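Local coordinates for outer surface protein (Bacillus cereus ATCC 14579, PDB 1X7F) that has no experimentally established function but is probably a 6-phospho-N-acetylmuramidase that hydrolyses the glycosidic bond of 6-phosphorylated N-acetylmuramyl sugars, at residues Leu129-Met134 with Ile151-Asn156. Sequence-based numbering, arbitrary orientation. Where two conformers were deposited one is given.
Sequences LTEAKM and IAYLEN
With CG anti to the backbone N (chi1 -177°), Tyr153 carries its phenol OH to Glu131 of helix 129-134, while Glu131 bends at chi2 (87°) and turns its carboxylate to meet the phenol. The two side chains cross at about a right angle, with OE2 of Glu131 at the edge of the ring, a compact example of how one polar pair can link two neighbouring segments. Tyr153 OH donates to Glu131 OE2 across 2.4 Å, a very short separation whose exact value deserves caution at 2.3 Å resolution. Glu131 OE2 lies close to the ring plane and 3.2 Å from Tyr153 CZ, whereas the carboxylate plane is turned 71° from the ring. Glu131 CG adds a contact at 3.4 Å from Tyr153 OH. The buried carboxylate has further donors in the preceding loop: OE2 also accepts from Phe126 N, and OE1 takes a weak bond from Gly128 N, which together should restrain its rotation. Both side chains rest on Leu145 of strand 142-146. The pair thus bridges successive helical segments over the parallel sheet of the N-terminal domain, an arrangement of alternating strands and helices consistent with a TIM-barrel-like (beta/alpha) fold.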
ATOM      1  N   LEU A 129     -30.658   0.595  -0.707  1.00 44.11           N
ATOM      2  CA  LEU A 129     -31.449   0.993  -1.866  1.00 43.28           C
ATOM      3  C   LEU A 129     -31.009   2.352  -2.416  1.00 42.60           C
ATOM      4  O   LEU A 129     -30.902   2.523  -3.632  1.00 42.78           O
ATOM      5  CB  LEU A 129     -32.946   1.002  -1.517  1.00 43.39           C
ATOM      6  CG  LEU A 129     -33.987   1.291  -2.605  1.00 43.55           C
ATOM      7  CD1 LEU A 129     -33.945   0.260  -3.734  1.00 44.20           C
ATOM      8  CD2 LEU A 129     -35.379   1.347  -1.992  1.00 43.66           C
ATOM      9  N   THR A 130     -30.751   3.307  -1.516  1.00 41.71           N
ATOM     10  CA  THR A 130     -30.316   4.652  -1.904  1.00 40.87           C
ATOM     11  C   THR A 130     -29.001   4.600  -2.682  1.00 40.40           C
ATOM     12  O   THR A 130     -28.870   5.249  -3.723  1.00 40.37           O
ATOM     13  CB  THR A 130     -30.179   5.563  -0.658  1.00 40.83           C
ATOM     14  OG1 THR A 130     -31.424   5.602   0.049  1.00 40.84           O
ATOM     15  CG2 THR A 130     -29.972   7.016  -1.065  1.00 40.85           C
ATOM     16  N   GLU A 131     -28.045   3.822  -2.165  1.00 39.50           N
ATOM     17  CA  GLU A 131     -26.759   3.572  -2.821  1.00 38.75           C
ATOM     18  C   GLU A 131     -26.953   3.027  -4.236  1.00 38.16           C
ATOM     19  O   GLU A 131     -26.364   3.542  -5.191  1.00 37.57           O
ATOM     20  CB  GLU A 131     -25.916   2.587  -2.000  1.00 38.63           C
ATOM     21  CG  GLU A 131     -25.269   3.174  -0.751  1.00 39.33           C
ATOM     22  CD  GLU A 131     -26.165   3.132   0.482  1.00 39.01           C
ATOM     23  OE1 GLU A 131     -27.403   3.167   0.355  1.00 37.46           O
ATOM     24  OE2 GLU A 131     -25.618   3.071   1.599  1.00 40.26           O
ATOM     25  N   ALA A 132     -27.786   1.988  -4.347  1.00 38.09           N
ATOM     26  CA  ALA A 132     -28.130   1.362  -5.626  1.00 38.29           C
ATOM     27  C   ALA A 132     -28.590   2.362  -6.687  1.00 38.23           C
ATOM     28  O   ALA A 132     -28.095   2.311  -7.839  1.00 38.56           O
ATOM     29  CB  ALA A 132     -29.195   0.284  -5.421  1.00 38.20           C
ATOM     30  N   LYS A 133     -29.524   3.266  -6.293  1.00 38.05           N
ATOM     31  CA  LYS A 133     -30.063   4.271  -7.214  1.00 38.40           C
ATOM     32  C   LYS A 133     -29.034   5.320  -7.626  1.00 38.12           C
ATOM     33  O   LYS A 133     -29.109   5.882  -8.727  1.00 37.92           O
ATOM     34  CB  LYS A 133     -31.297   4.964  -6.624  1.00 38.52           C
ATOM     35  CG  LYS A 133     -32.603   4.222  -6.876  1.00 40.50           C
ATOM     36  CD  LYS A 133     -33.251   3.763  -5.579  1.00 43.59           C
ATOM     37  CE  LYS A 133     -34.173   4.854  -5.011  1.00 44.45           C
ATOM     38  NZ  LYS A 133     -34.334   4.697  -3.535  1.00 46.75           N
ATOM     39  N   MET A 134     -28.077   5.581  -6.735  1.00 38.38           N
ATOM     40  CA  MET A 134     -27.020   6.556  -7.005  1.00 38.71           C
ATOM     41  C   MET A 134     -26.023   6.083  -8.070  1.00 38.14           C
ATOM     42  O   MET A 134     -25.429   6.909  -8.780  1.00 38.72           O
ATOM     43  CB  MET A 134     -26.288   6.925  -5.711  1.00 38.31           C
ATOM     44  CG  MET A 134     -27.103   7.809  -4.781  1.00 38.48           C
ATOM     45  SD  MET A 134     -26.348   7.971  -3.153  1.00 40.48           S
ATOM     46  CE  MET A 134     -25.081   9.206  -3.474  1.00 38.62           C
ATOM     47  N   ILE A 151     -19.772  -5.603   7.442  1.00 41.93           N
ATOM     48  CA  ILE A 151     -21.130  -6.112   7.341  1.00 41.61           C
ATOM     49  C   ILE A 151     -21.456  -6.433   5.880  1.00 42.12           C
ATOM     50  O   ILE A 151     -20.731  -6.005   4.968  1.00 42.11           O
ATOM     51  CB  ILE A 151     -22.138  -5.094   7.917  1.00 41.59           C
ATOM     52  CG1 ILE A 151     -21.879  -3.697   7.344  1.00 41.74           C
ATOM     53  CG2 ILE A 151     -22.072  -5.086   9.445  1.00 41.70           C
ATOM     54  CD1 ILE A 151     -23.101  -2.793   7.312  1.00 43.26           C
ATOM     55  N   ALA A 152     -22.530  -7.197   5.669  1.00 41.92           N
ATOM     56  CA  ALA A 152     -23.000  -7.542   4.328  1.00 42.15           C
ATOM     57  C   ALA A 152     -23.692  -6.337   3.679  1.00 42.33           C
ATOM     58  O   ALA A 152     -24.897  -6.351   3.399  1.00 42.27           O
ATOM     59  CB  ALA A 152     -23.927  -8.748   4.385  1.00 42.39           C
ATOM     60  N   TYR A 153     -22.893  -5.296   3.456  1.00 42.57           N
ATOM     61  CA  TYR A 153     -23.332  -4.002   2.938  1.00 42.58           C
ATOM     62  C   TYR A 153     -23.533  -4.091   1.427  1.00 42.82           C
ATOM     63  O   TYR A 153     -24.594  -3.710   0.908  1.00 43.00           O
ATOM     64  CB  TYR A 153     -22.282  -2.940   3.309  1.00 42.11           C
ATOM     65  CG  TYR A 153     -22.577  -1.501   2.918  1.00 41.66           C
ATOM     66  CD1 TYR A 153     -21.539  -0.653   2.531  1.00 41.29           C
ATOM     67  CD2 TYR A 153     -23.875  -0.980   2.944  1.00 41.33           C
ATOM     68  CE1 TYR A 153     -21.781   0.670   2.180  1.00 39.76           C
ATOM     69  CE2 TYR A 153     -24.125   0.348   2.585  1.00 40.08           C
ATOM     70  CZ  TYR A 153     -23.068   1.159   2.202  1.00 38.62           C
ATOM     71  OH  TYR A 153     -23.275   2.466   1.848  1.00 38.47           O
ATOM     72  N   LEU A 154     -22.521  -4.621   0.738  1.00 42.82           N
ATOM     73  CA  LEU A 154     -22.584  -4.869  -0.707  1.00 42.59           C
ATOM     74  C   LEU A 154     -23.715  -5.805  -1.128  1.00 42.49           C
ATOM     75  O   LEU A 154     -24.420  -5.519  -2.104  1.00 42.76           O
ATOM     76  CB  LEU A 154     -21.244  -5.399  -1.230  1.00 42.46           C
ATOM     77  CG  LEU A 154     -20.112  -4.394  -1.455  1.00 41.80           C
ATOM     78  CD1 LEU A 154     -18.800  -5.126  -1.719  1.00 39.97           C
ATOM     79  CD2 LEU A 154     -20.448  -3.456  -2.607  1.00 39.56           C
ATOM     80  N   GLU A 155     -23.873  -6.904  -0.387  0.50 42.54           N
ATOM     81  CA  GLU A 155     -24.920  -7.906  -0.637  0.50 42.36           C
ATOM     82  C   GLU A 155     -26.302  -7.263  -0.638  0.50 42.07           C
ATOM     83  O   GLU A 155     -27.193  -7.680  -1.379  0.50 42.22           O
ATOM     84  CB  GLU A 155     -24.873  -9.008   0.430  0.50 42.50           C
ATOM     85  CG  GLU A 155     -23.483  -9.566   0.729  0.50 42.88           C
ATOM     86  CD  GLU A 155     -23.026 -10.625  -0.260  0.50 43.18           C
ATOM     87  OE1 GLU A 155     -23.884 -11.244  -0.929  0.50 44.20           O
ATOM     88  OE2 GLU A 155     -21.803 -10.848  -0.361  0.50 42.93           O
ATOM     89  N   ASN A 156     -26.457  -6.243   0.206  1.00 41.81           N
ATOM     90  CA  ASN A 156     -27.682  -5.463   0.327  1.00 41.16           C
ATOM     91  C   ASN A 156     -27.872  -4.552  -0.894  1.00 40.22           C
ATOM     92  O   ASN A 156     -28.905  -4.618  -1.568  1.00 40.00           O
ATOM     93  CB  ASN A 156     -27.631  -4.657   1.633  1.00 41.22           C
ATOM     94  CG  ASN A 156     -28.948  -3.989   1.973  1.00 42.14           C
ATOM     95  OD1 ASN A 156     -30.030  -4.561   1.796  1.00 41.88           O
ATOM     96  ND2 ASN A 156     -28.860  -2.769   2.491  1.00 44.08           N
TER